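4-hydroxybutyrate coenzyme A transferase (Shewanella oneidensis, PDB 2OAS) probably transfers coenzyme A between 4-hydroxybutyrate and acyl-CoA donors such as acetyl-CoA. Local coordinates at residues I111-I116 with A143-A148; S14-G19 with D46-L51; Q7-A12 with A170-S175; E99-F104 with F283-Q288. One frame throughout, in Å; residues are numbered along the deposited sequence.

Interaction 1 (I111-I116 with A143-A148); sequences IDTAII and AGKIIA
Ile147 gives its backbone N to Ala114 O at 3.0 Å, and Ile147 O accepts from Ile116 N, also at 3.0 Å. Ala114 N is bonded to Lys145 O at 3.1 Å, and this alternation makes 113-116 and 145-148 a parallel strand pair. Two bonds precede it, Gly144 N to Ile111 O and Lys145 N to Asp112 O; a side chain at Gly144 would run into Asp112 O, so the entry to the pair is tight. Ile116 makes two contacts on one face. With CG1 between the backbone N and the carbonyl carbon (chi1 64°), it lays CG1 against Ala148 CB at 3.8 Å and carries CD1 across to Ile146 CG2 at 3.6 Å. The other face has Ile115 and Ile147 pointing the same way, Ile115 CD1 lying 4.1 Å from Ile147 CB. Thr113 and Lys145 also run alongside each other there, Lys145 CG being 3.5 Å from Thr113 CB. Thr113 has an unstaggered chi1 of 121°, its methyl rather than OG1 faces Lys145 NZ, and OG1 is buried without a partner, so the placing of its two branches is doubtful. Farther out, Lys145 NZ forms a salt bridge with Glu20, while Asp112 OD2 takes a hydrogen bond from Thr21 N. Helix 136-142, which connects the two strands in a beta-alpha-beta crossover, covers Ile116 and Ile146 through Cys140. Leu34 of helix 32-41 covers Ile115 and Ile147, and strands 21-24 and 170-173 continue the sheet on its two sides.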
# COMPACT_ATOMS: atom_id res chain seq x y z
N ILE A 111 4.84 7.81 -25.36
CA ILE A 111 6.28 8.00 -25.46
C ILE A 111 6.64 8.07 -26.94
O ILE A 111 6.47 7.10 -27.67
CB ILE A 111 7.04 6.84 -24.82
CG1 ILE A 111 6.73 6.79 -23.32
CG2 ILE A 111 8.52 6.98 -25.11
CD1 ILE A 111 7.43 5.70 -22.57
N ASP A 112 7.15 9.22 -27.38
CA ASP A 112 7.51 9.37 -28.79
C ASP A 112 8.85 8.72 -29.10
O ASP A 112 9.04 8.14 -30.16
CB ASP A 112 7.54 10.85 -29.20
CG ASP A 112 6.17 11.52 -29.08
OD1 ASP A 112 5.17 10.95 -29.56
OD2 ASP A 112 6.09 12.64 -28.50
N THR A 113 9.79 8.82 -28.17
CA THR A 113 11.08 8.19 -28.40
C THR A 113 11.78 7.84 -27.09
O THR A 113 11.72 8.58 -26.11
CB THR A 113 12.02 9.10 -29.26
OG1 THR A 113 13.20 9.40 -28.54
CG2 THR A 113 11.33 10.38 -29.67
N ALA A 114 12.46 6.69 -27.10
CA ALA A 114 13.18 6.22 -25.93
C ALA A 114 14.68 6.24 -26.18
O ALA A 114 15.16 5.67 -27.16
CB ALA A 114 12.75 4.81 -25.58
N ILE A 115 15.42 6.89 -25.29
CA ILE A 115 16.87 6.95 -25.42
C ILE A 115 17.41 5.82 -24.56
O ILE A 115 17.14 5.76 -23.36
CB ILE A 115 17.45 8.27 -24.87
CG1 ILE A 115 16.62 9.47 -25.36
CG2 ILE A 115 18.90 8.38 -25.30
CD1 ILE A 115 16.53 9.59 -26.86
N ILE A 116 18.20 4.94 -25.15
CA ILE A 116 18.72 3.83 -24.37
C ILE A 116 20.17 3.50 -24.66
O ILE A 116 20.73 3.92 -25.66
CB ILE A 116 17.86 2.57 -24.60
CG1 ILE A 116 17.96 2.12 -26.05
CG2 ILE A 116 16.42 2.88 -24.30
CD1 ILE A 116 17.16 0.87 -26.34
N ALA A 143 7.28 2.98 -27.33
CA ALA A 143 7.93 4.13 -27.92
C ALA A 143 7.71 4.24 -29.43
O ALA A 143 7.81 3.25 -30.16
CB ALA A 143 9.40 4.09 -27.61
N GLY A 144 7.43 5.46 -29.90
CA GLY A 144 7.25 5.68 -31.32
C GLY A 144 8.51 5.29 -32.09
O GLY A 144 8.43 4.64 -33.14
N LYS A 145 9.67 5.69 -31.58
CA LYS A 145 10.95 5.36 -32.19
C LYS A 145 12.00 5.18 -31.09
O LYS A 145 11.83 5.70 -29.99
CB LYS A 145 11.40 6.46 -33.16
CG LYS A 145 11.64 7.82 -32.52
CD LYS A 145 12.23 8.77 -33.57
CE LYS A 145 12.45 10.17 -33.02
NZ LYS A 145 11.16 10.86 -32.74
N ILE A 146 13.07 4.44 -31.38
CA ILE A 146 14.11 4.23 -30.38
C ILE A 146 15.48 4.69 -30.86
O ILE A 146 15.87 4.42 -31.99
CB ILE A 146 14.19 2.74 -29.96
CG1 ILE A 146 12.88 2.31 -29.29
CG2 ILE A 146 15.34 2.53 -29.00
CD1 ILE A 146 12.76 0.82 -29.12
N ILE A 147 16.20 5.41 -30.00
CA ILE A 147 17.54 5.90 -30.30
C ILE A 147 18.46 5.21 -29.29
O ILE A 147 18.43 5.50 -28.11
CB ILE A 147 17.60 7.42 -30.17
CG1 ILE A 147 16.75 8.05 -31.29
CG2 ILE A 147 19.05 7.92 -30.25
CD1 ILE A 147 16.62 9.55 -31.17
N ALA A 148 19.27 4.29 -29.79
CA ALA A 148 20.16 3.51 -28.95
C ALA A 148 21.63 3.86 -29.05
O ALA A 148 22.15 4.20 -30.11
CB ALA A 148 19.99 2.01 -29.27

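Interaction 2 (S14-G19 with D46-L51); sequences SLIRSG and DNITLL
Ser18 meets Asp46 with every atom of its short side chain. Its CB lies 3.2 Å from Asp46 OD2, brushing the carboxylate. One bond farther, OG stands beside the serine's own backbone N (chi1 -66°), which brings it to Asp46 N at 3.2 Å, where it accepts a weak, bent hydrogen bond. The firmer link is made by the backbone next door: Gly19 N donates to Asp46 O at 2.8 Å. Gly19 has a positive phi of 75°, a conformation that favours glycine, and its CA approaches Asn47 O at 3.0 Å as a CA-H...O contact. Asn47 CB closes in on the same CA at 3.7 Å. Deeper in, Ile48 supplies the apolar part. Its chain bends back at CG1 (chi2 -62°), and CD1 thereby tucks under the backbone of 17-19, 3.2 Å from Arg17 O and 3.6 Å from Gly19 N. The same methyl faces Ile16 CG2 at 4.3 Å, a loose touch. Leu22 of strand 21-24 packs on both Ile16 and Ile48, while Thr49 pairs by backbone with Glu20 and Leu22, so the loop 14-19 passes directly into the sheet beside strand 48-52. Ile16 O accepts a hydrogen bond from His41 NE2. The chemistry is therefore divided by depth: backbone and short polar groups join the two loops at the solvent-exposed end, and the Ile48 methyl takes over where strand 48-52 begins. With one good backbone bond, one weak bond to Ser18 OG and a CA-H...O contact, the join is made mainly by main-chain atoms.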
# COMPACT_ATOMS: atom_id res chain seq x y z
N SER A 14 19.48 13.95 -33.38
CA SER A 14 18.80 14.81 -34.35
C SER A 14 17.38 14.41 -34.70
O SER A 14 16.53 15.27 -34.93
CB SER A 14 19.63 14.89 -35.63
OG SER A 14 20.75 15.72 -35.41
N LEU A 15 17.11 13.11 -34.77
CA LEU A 15 15.78 12.63 -35.10
C LEU A 15 14.74 13.19 -34.13
O LEU A 15 13.59 13.38 -34.49
CB LEU A 15 15.74 11.10 -35.10
CG LEU A 15 16.43 10.36 -36.25
CD1 LEU A 15 17.89 10.74 -36.33
CD2 LEU A 15 16.28 8.85 -36.05
N ILE A 16 15.14 13.45 -32.89
CA ILE A 16 14.20 13.99 -31.92
C ILE A 16 13.69 15.32 -32.45
O ILE A 16 14.48 16.17 -32.87
CB ILE A 16 14.84 14.20 -30.54
CG1 ILE A 16 15.33 12.84 -29.99
CG2 ILE A 16 13.84 14.85 -29.59
CD1 ILE A 16 15.95 12.89 -28.61
N ARG A 17 12.37 15.48 -32.45
CA ARG A 17 11.71 16.71 -32.92
C ARG A 17 11.02 17.42 -31.76
O ARG A 17 10.85 16.84 -30.69
CB ARG A 17 10.69 16.37 -34.01
CG ARG A 17 11.32 15.97 -35.34
CD ARG A 17 11.85 17.19 -36.06
NE ARG A 17 13.14 17.00 -36.72
CZ ARG A 17 13.75 17.93 -37.46
NH1 ARG A 17 14.95 17.67 -38.04
NH2 ARG A 17 13.15 19.10 -37.62
N SER A 18 10.62 18.67 -31.96
CA SER A 18 9.97 19.44 -30.90
C SER A 18 8.63 18.91 -30.40
O SER A 18 7.89 18.25 -31.12
CB SER A 18 9.78 20.89 -31.34
OG SER A 18 11.03 21.54 -31.50
N GLY A 19 8.33 19.20 -29.14
CA GLY A 19 7.08 18.76 -28.55
C GLY A 19 7.00 17.28 -28.19
O GLY A 19 5.99 16.83 -27.63
N ASP A 46 11.74 22.72 -28.66
CA ASP A 46 10.96 23.26 -27.55
C ASP A 46 9.85 22.29 -27.19
O ASP A 46 9.55 21.36 -27.94
CB ASP A 46 10.37 24.63 -27.88
CG ASP A 46 9.33 24.57 -28.96
OD1 ASP A 46 8.57 25.56 -29.14
OD2 ASP A 46 9.28 23.52 -29.64
N ASN A 47 9.26 22.52 -26.03
CA ASN A 47 8.18 21.68 -25.54
C ASN A 47 8.61 20.23 -25.46
O ASN A 47 7.81 19.33 -25.73
CB ASN A 47 6.96 21.80 -26.45
CG ASN A 47 6.60 23.24 -26.73
OD1 ASN A 47 6.52 24.07 -25.81
ND2 ASN A 47 6.37 23.56 -28.01
N ILE A 48 9.86 20.00 -25.08
CA ILE A 48 10.37 18.65 -24.94
C ILE A 48 10.22 18.19 -23.50
O ILE A 48 10.73 18.83 -22.59
CB ILE A 48 11.87 18.56 -25.32
CG1 ILE A 48 12.05 18.85 -26.81
CG2 ILE A 48 12.41 17.17 -24.98
CD1 ILE A 48 11.37 17.88 -27.74
N THR A 49 9.49 17.08 -23.30
CA THR A 49 9.29 16.51 -21.96
C THR A 49 10.11 15.24 -21.88
O THR A 49 10.09 14.40 -22.79
CB THR A 49 7.83 16.14 -21.70
OG1 THR A 49 7.00 17.30 -21.83
CG2 THR A 49 7.68 15.60 -20.29
N LEU A 50 10.83 15.08 -20.78
CA LEU A 50 11.67 13.90 -20.59
C LEU A 50 11.27 13.13 -19.34
O LEU A 50 11.55 13.57 -18.22
CB LEU A 50 13.13 14.33 -20.50
CG LEU A 50 14.22 13.25 -20.44
CD1 LEU A 50 15.53 13.87 -20.80
CD2 LEU A 50 14.29 12.64 -19.06
N LEU A 51 10.63 11.99 -19.55
CA LEU A 51 10.19 11.10 -18.47
C LEU A 51 11.41 10.31 -18.01
O LEU A 51 12.26 9.95 -18.82
CB LEU A 51 9.10 10.14 -18.98
CG LEU A 51 7.70 10.70 -19.24
CD1 LEU A 51 6.83 9.68 -19.98
CD2 LEU A 51 7.07 11.05 -17.92

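Interaction 3 (Q7-A12 with A170-S175); sequences QSALEA and AVYEQS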
# COMPACT_ATOMS: atom_id res chain seq x y z
N GLN A 7 27.18 8.63 -37.17
CA GLN A 7 28.62 8.74 -36.96
C GLN A 7 28.92 9.59 -35.73
O GLN A 7 30.07 9.67 -35.32
CB GLN A 7 29.30 9.33 -38.19
CG GLN A 7 30.48 8.49 -38.65
CD GLN A 7 30.06 7.10 -39.08
OE1 GLN A 7 30.75 6.11 -38.80
NE2 GLN A 7 28.93 7.01 -39.77
N SER A 8 27.90 10.22 -35.15
CA SER A 8 28.07 11.04 -33.95
C SER A 8 26.81 11.02 -33.10
O SER A 8 25.71 10.79 -33.61
CB SER A 8 28.41 12.48 -34.32
OG SER A 8 27.28 13.12 -34.90
N ALA A 9 26.96 11.27 -31.80
CA ALA A 9 25.81 11.28 -30.90
C ALA A 9 24.80 12.34 -31.32
O ALA A 9 23.60 12.15 -31.18
CB ALA A 9 26.26 11.53 -29.48
N LEU A 10 25.29 13.46 -31.82
CA LEU A 10 24.41 14.55 -32.24
C LEU A 10 23.56 14.10 -33.43
O LEU A 10 22.39 14.46 -33.54
CB LEU A 10 25.25 15.77 -32.62
CG LEU A 10 24.60 17.16 -32.51
CD1 LEU A 10 25.64 18.22 -32.84
CD2 LEU A 10 23.42 17.26 -33.45
N GLU A 11 24.15 13.29 -34.30
CA GLU A 11 23.42 12.79 -35.46
C GLU A 11 22.27 11.88 -35.03
O GLU A 11 21.19 11.91 -35.62
CB GLU A 11 24.38 12.05 -36.38
CG GLU A 11 23.75 11.61 -37.66
CD GLU A 11 24.75 10.94 -38.58
OE1 GLU A 11 24.31 10.32 -39.57
OE2 GLU A 11 25.97 11.04 -38.31
N ALA A 12 22.50 11.10 -33.99
CA ALA A 12 21.49 10.21 -33.47
C ALA A 12 20.37 10.99 -32.81
O ALA A 12 19.19 10.72 -33.04
CB ALA A 12 22.12 9.25 -32.46
N ALA A 170 17.74 4.77 -34.92
CA ALA A 170 19.08 5.30 -35.06
C ALA A 170 19.97 4.58 -34.08
O ALA A 170 19.51 4.06 -33.06
CB ALA A 170 19.09 6.78 -34.77
N VAL A 171 21.27 4.57 -34.39
CA VAL A 171 22.27 3.91 -33.56
C VAL A 171 23.64 4.60 -33.64
O VAL A 171 24.13 4.88 -34.72
CB VAL A 171 22.39 2.43 -34.01
CG1 VAL A 171 23.74 1.89 -33.68
CG2 VAL A 171 21.33 1.59 -33.32
N TYR A 172 24.23 4.87 -32.48
CA TYR A 172 25.55 5.48 -32.41
C TYR A 172 26.41 4.61 -31.50
O TYR A 172 26.01 4.29 -30.38
CB TYR A 172 25.50 6.91 -31.84
CG TYR A 172 26.88 7.46 -31.53
CD1 TYR A 172 27.83 7.65 -32.54
CD2 TYR A 172 27.25 7.75 -30.21
CE1 TYR A 172 29.12 8.10 -32.26
CE2 TYR A 172 28.54 8.20 -29.92
CZ TYR A 172 29.47 8.37 -30.94
OH TYR A 172 30.74 8.78 -30.63
N GLU A 173 27.59 4.24 -31.98
CA GLU A 173 28.44 3.36 -31.20
C GLU A 173 29.76 3.94 -30.70
O GLU A 173 30.54 4.48 -31.47
CB GLU A 173 28.73 2.11 -32.00
CG GLU A 173 29.65 1.13 -31.30
CD GLU A 173 30.01 -0.06 -32.19
OE1 GLU A 173 30.70 0.16 -33.21
OE2 GLU A 173 29.59 -1.19 -31.86
N GLN A 174 29.99 3.81 -29.40
CA GLN A 174 31.23 4.26 -28.80
C GLN A 174 31.35 3.69 -27.39
O GLN A 174 30.36 3.56 -26.68
CB GLN A 174 31.34 5.79 -28.80
CG GLN A 174 30.94 6.47 -27.52
CD GLN A 174 31.66 7.79 -27.31
OE1 GLN A 174 31.52 8.72 -28.10
NE2 GLN A 174 32.43 7.87 -26.24
N SER A 175 32.56 3.30 -26.99
CA SER A 175 32.79 2.77 -25.66
C SER A 175 32.83 3.93 -24.69
O SER A 175 33.55 4.91 -24.90
CB SER A 175 34.12 2.02 -25.58
OG SER A 175 34.08 0.79 -26.29
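Tyr172 sets CG anti to the backbone N (chi1 170°) and turns its ring by a chi2 of 62°, which lays one face of the ring beneath the start of helix 9-13. Over that face runs the Ser8-Ala9 peptide: Ala9 N stands 3.6 Å above the plane at the ring centre, and Ser8 C stands at the same height but toward the rim. Ser8 CA comes to 3.5 Å from Tyr172 CE1, while Ala9 CB touches Tyr172 CD2 at 4.0 Å. At the root of the side chain, Ala12 CB rests 4.2 Å from Tyr172 CB, one helical turn along. At the ring's far edge, in its plane, Tyr172 OH donates to Gln174 OE1 at 2.6 Å, a bond that steadies the ring's tilt. The peptide over the ring is itself fixed, because Ser8 is the N-cap and its OG accepts from Glu11 N at 3.2 Å. Glu11 OE2 in turn receives Gln7 N at 2.9 Å. A serine in place of Tyr172 would probably leave the Ser8-Ala9 peptide without its aromatic floor and Gln174 OE1 without its donor. Val33 of helix 32-41 also packs on the tyrosine. The arrangement, a capped helix start lying on a strand near the edge of a parallel sheet, fits the Rossmann-like alpha/beta architecture of this domain.

Interaction 4 (E99-F104 with F283-Q288); sequences EVPKLF and FMDIEQ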
# COMPACT_ATOMS: atom_id res chain seq x y z
N GLU A 99 4.30 0.10 -11.30
CA GLU A 99 3.16 0.62 -12.05
C GLU A 99 3.60 1.39 -13.30
O GLU A 99 2.79 1.67 -14.17
CB GLU A 99 2.32 1.57 -11.19
CG GLU A 99 1.71 1.00 -9.92
CD GLU A 99 0.64 -0.04 -10.18
OE1 GLU A 99 -0.29 0.23 -10.97
OE2 GLU A 99 0.72 -1.13 -9.57
N VAL A 100 4.88 1.73 -13.38
CA VAL A 100 5.36 2.49 -14.52
C VAL A 100 5.18 1.74 -15.85
O VAL A 100 4.73 2.32 -16.82
CB VAL A 100 6.82 2.88 -14.34
CG1 VAL A 100 7.27 3.78 -15.48
CG2 VAL A 100 6.99 3.60 -13.00
N PRO A 101 5.55 0.45 -15.90
CA PRO A 101 5.41 -0.32 -17.14
C PRO A 101 3.96 -0.35 -17.62
O PRO A 101 3.69 -0.28 -18.82
CB PRO A 101 5.88 -1.71 -16.74
CG PRO A 101 6.92 -1.42 -15.72
CD PRO A 101 6.23 -0.35 -14.88
N LYS A 102 3.05 -0.43 -16.67
CA LYS A 102 1.62 -0.46 -16.97
C LYS A 102 1.12 0.88 -17.54
O LYS A 102 0.26 0.91 -18.42
CB LYS A 102 0.81 -0.81 -15.72
CG LYS A 102 -0.70 -0.62 -15.90
CD LYS A 102 -1.35 0.03 -14.65
CE LYS A 102 -2.80 0.50 -14.95
NZ LYS A 102 -3.57 1.03 -13.77
N LEU A 103 1.66 1.99 -17.01
CA LEU A 103 1.28 3.32 -17.47
C LEU A 103 1.66 3.46 -18.94
O LEU A 103 0.97 4.13 -19.72
CB LEU A 103 2.02 4.39 -16.66
CG LEU A 103 1.52 5.84 -16.78
CD1 LEU A 103 0.21 5.97 -16.03
CD2 LEU A 103 2.53 6.80 -16.19
N PHE A 104 2.76 2.84 -19.32
CA PHE A 104 3.20 2.90 -20.70
C PHE A 104 2.39 1.95 -21.55
O PHE A 104 1.79 2.36 -22.54
CB PHE A 104 4.69 2.55 -20.83
CG PHE A 104 5.61 3.51 -20.16
CD1 PHE A 104 5.19 4.81 -19.87
CD2 PHE A 104 6.90 3.13 -19.82
CE1 PHE A 104 6.05 5.72 -19.25
CE2 PHE A 104 7.77 4.02 -19.21
CZ PHE A 104 7.35 5.33 -18.92
N PHE A 283 18.14 -10.17 -14.67
CA PHE A 283 17.62 -8.83 -14.60
C PHE A 283 16.23 -8.94 -15.18
O PHE A 283 16.04 -9.14 -16.38
CB PHE A 283 18.46 -7.86 -15.45
CG PHE A 283 19.77 -7.49 -14.82
CD1 PHE A 283 20.80 -8.42 -14.73
CD2 PHE A 283 19.95 -6.22 -14.26
CE1 PHE A 283 21.99 -8.09 -14.09
CE2 PHE A 283 21.13 -5.89 -13.63
CZ PHE A 283 22.16 -6.83 -13.54
N MSE A 284 15.25 -8.78 -14.32
CA MSE A 284 13.86 -8.91 -14.69
C MSE A 284 13.16 -7.56 -14.69
O MSE A 284 13.61 -6.62 -14.03
CB MSE A 284 13.20 -9.82 -13.67
CG MSE A 284 11.83 -10.32 -14.02
SE MSE A 284 11.36 -11.54 -12.60
CE MSE A 284 12.29 -13.09 -13.30
N ASP A 285 12.06 -7.48 -15.42
CA ASP A 285 11.23 -6.28 -15.55
C ASP A 285 10.59 -5.92 -14.21
O ASP A 285 9.96 -6.76 -13.59
CB ASP A 285 10.14 -6.54 -16.60
CG ASP A 285 9.07 -5.46 -16.63
OD1 ASP A 285 9.29 -4.35 -16.10
OD2 ASP A 285 8.00 -5.72 -17.22
N ILE A 286 10.75 -4.67 -13.78
CA ILE A 286 10.20 -4.22 -12.51
C ILE A 286 8.72 -4.54 -12.33
O ILE A 286 8.24 -4.67 -11.21
CB ILE A 286 10.35 -2.71 -12.32
CG1 ILE A 286 9.85 -2.00 -13.58
CG2 ILE A 286 11.78 -2.35 -12.01
CD1 ILE A 286 9.75 -0.53 -13.43
N GLU A 287 7.98 -4.66 -13.43
CA GLU A 287 6.56 -4.97 -13.31
C GLU A 287 6.38 -6.33 -12.65
O GLU A 287 5.33 -6.62 -12.09
CB GLU A 287 5.89 -4.97 -14.68
CG GLU A 287 4.40 -5.24 -14.61
CD GLU A 287 3.70 -5.00 -15.93
OE1 GLU A 287 2.51 -5.35 -16.05
OE2 GLU A 287 4.34 -4.45 -16.86
N GLN A 288 7.42 -7.16 -12.71
CA GLN A 288 7.41 -8.50 -12.12
C GLN A 288 8.23 -8.56 -10.82
O GLN A 288 7.71 -8.99 -9.79
CB GLN A 288 7.97 -9.54 -13.09
CG GLN A 288 6.95 -10.23 -13.95
CD GLN A 288 6.21 -9.27 -14.85
OE1 GLN A 288 5.09 -8.84 -14.54
NE2 GLN A 288 6.83 -8.91 -15.98
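Pro101, near the beginning of helix 100-105, packs on Ile286 and Glu287 in the N-capped first turn of helix 286-289, a buried contact. It joins the N-terminal and C-terminal family regions of this two-part alpha/beta CoA-transferase fold. The site is close to the chemistry: the side chain of Ile286 is about 6 Å from that of Glu233, which binds CoA covalently, and about 7 Å from the bound coenzyme A. The proline ring carries the contact. Its CG lies 3.7 Å from Ile286 CG1, and its CD lies 3.8 Å from Ile286 CD1, the isoleucine crossing the ring at a slant with CG1 between the backbone N and the carbonyl carbon (chi1 49°). On the glutamate side, Pro101 CG is 3.8 Å from Glu287 CB, and Pro101 CB is 3.1 Å from Glu287 OE2, a close approach made by the extended glutamate chain running alongside the ring. An alanine here would lack CG and CD and would probably open a gap beside Ile286, letting its CD1 end turn more freely. Arg105 NH1 binds both Glu287 OE2 and Asp285 OD2, tying the carboxylates beside the contact to the end of helix 100-105. The same helix also meets the second subunit, where Glu99 OE2 forms a salt bridge with Arg337 of that subunit. The cap is made by Asp285 OD1, which accepts Glu287 N at 3.0 Å in an almost straight bond (177°), the donor standing well above the carboxylate plane (76° out of it).

Interactions 1, 2 and 3 belong to the eight-stranded parallel sheet of the N-terminal region, with centres 11 to 18 Å apart. Interaction 1 joins two central strands; interaction 3 lies next to it on neighbouring strand 170-173, and interaction 2 adds the loop before strand 21-24, its Ile16 packing on Ile115 and Ile147. Along the chain interaction 2 closes before interaction 1 opens, and interaction 3 spans both, so strand 170-173, added late, closes on the early helix 9-13. Interaction 4, whose segments alternate with those of interaction 3, spans interaction 1. Its centre is about 28 Å from that of interaction 3, but Phe104 touches Ile111 and Leu51, linking the sheet to the C-terminal region near the CoA site.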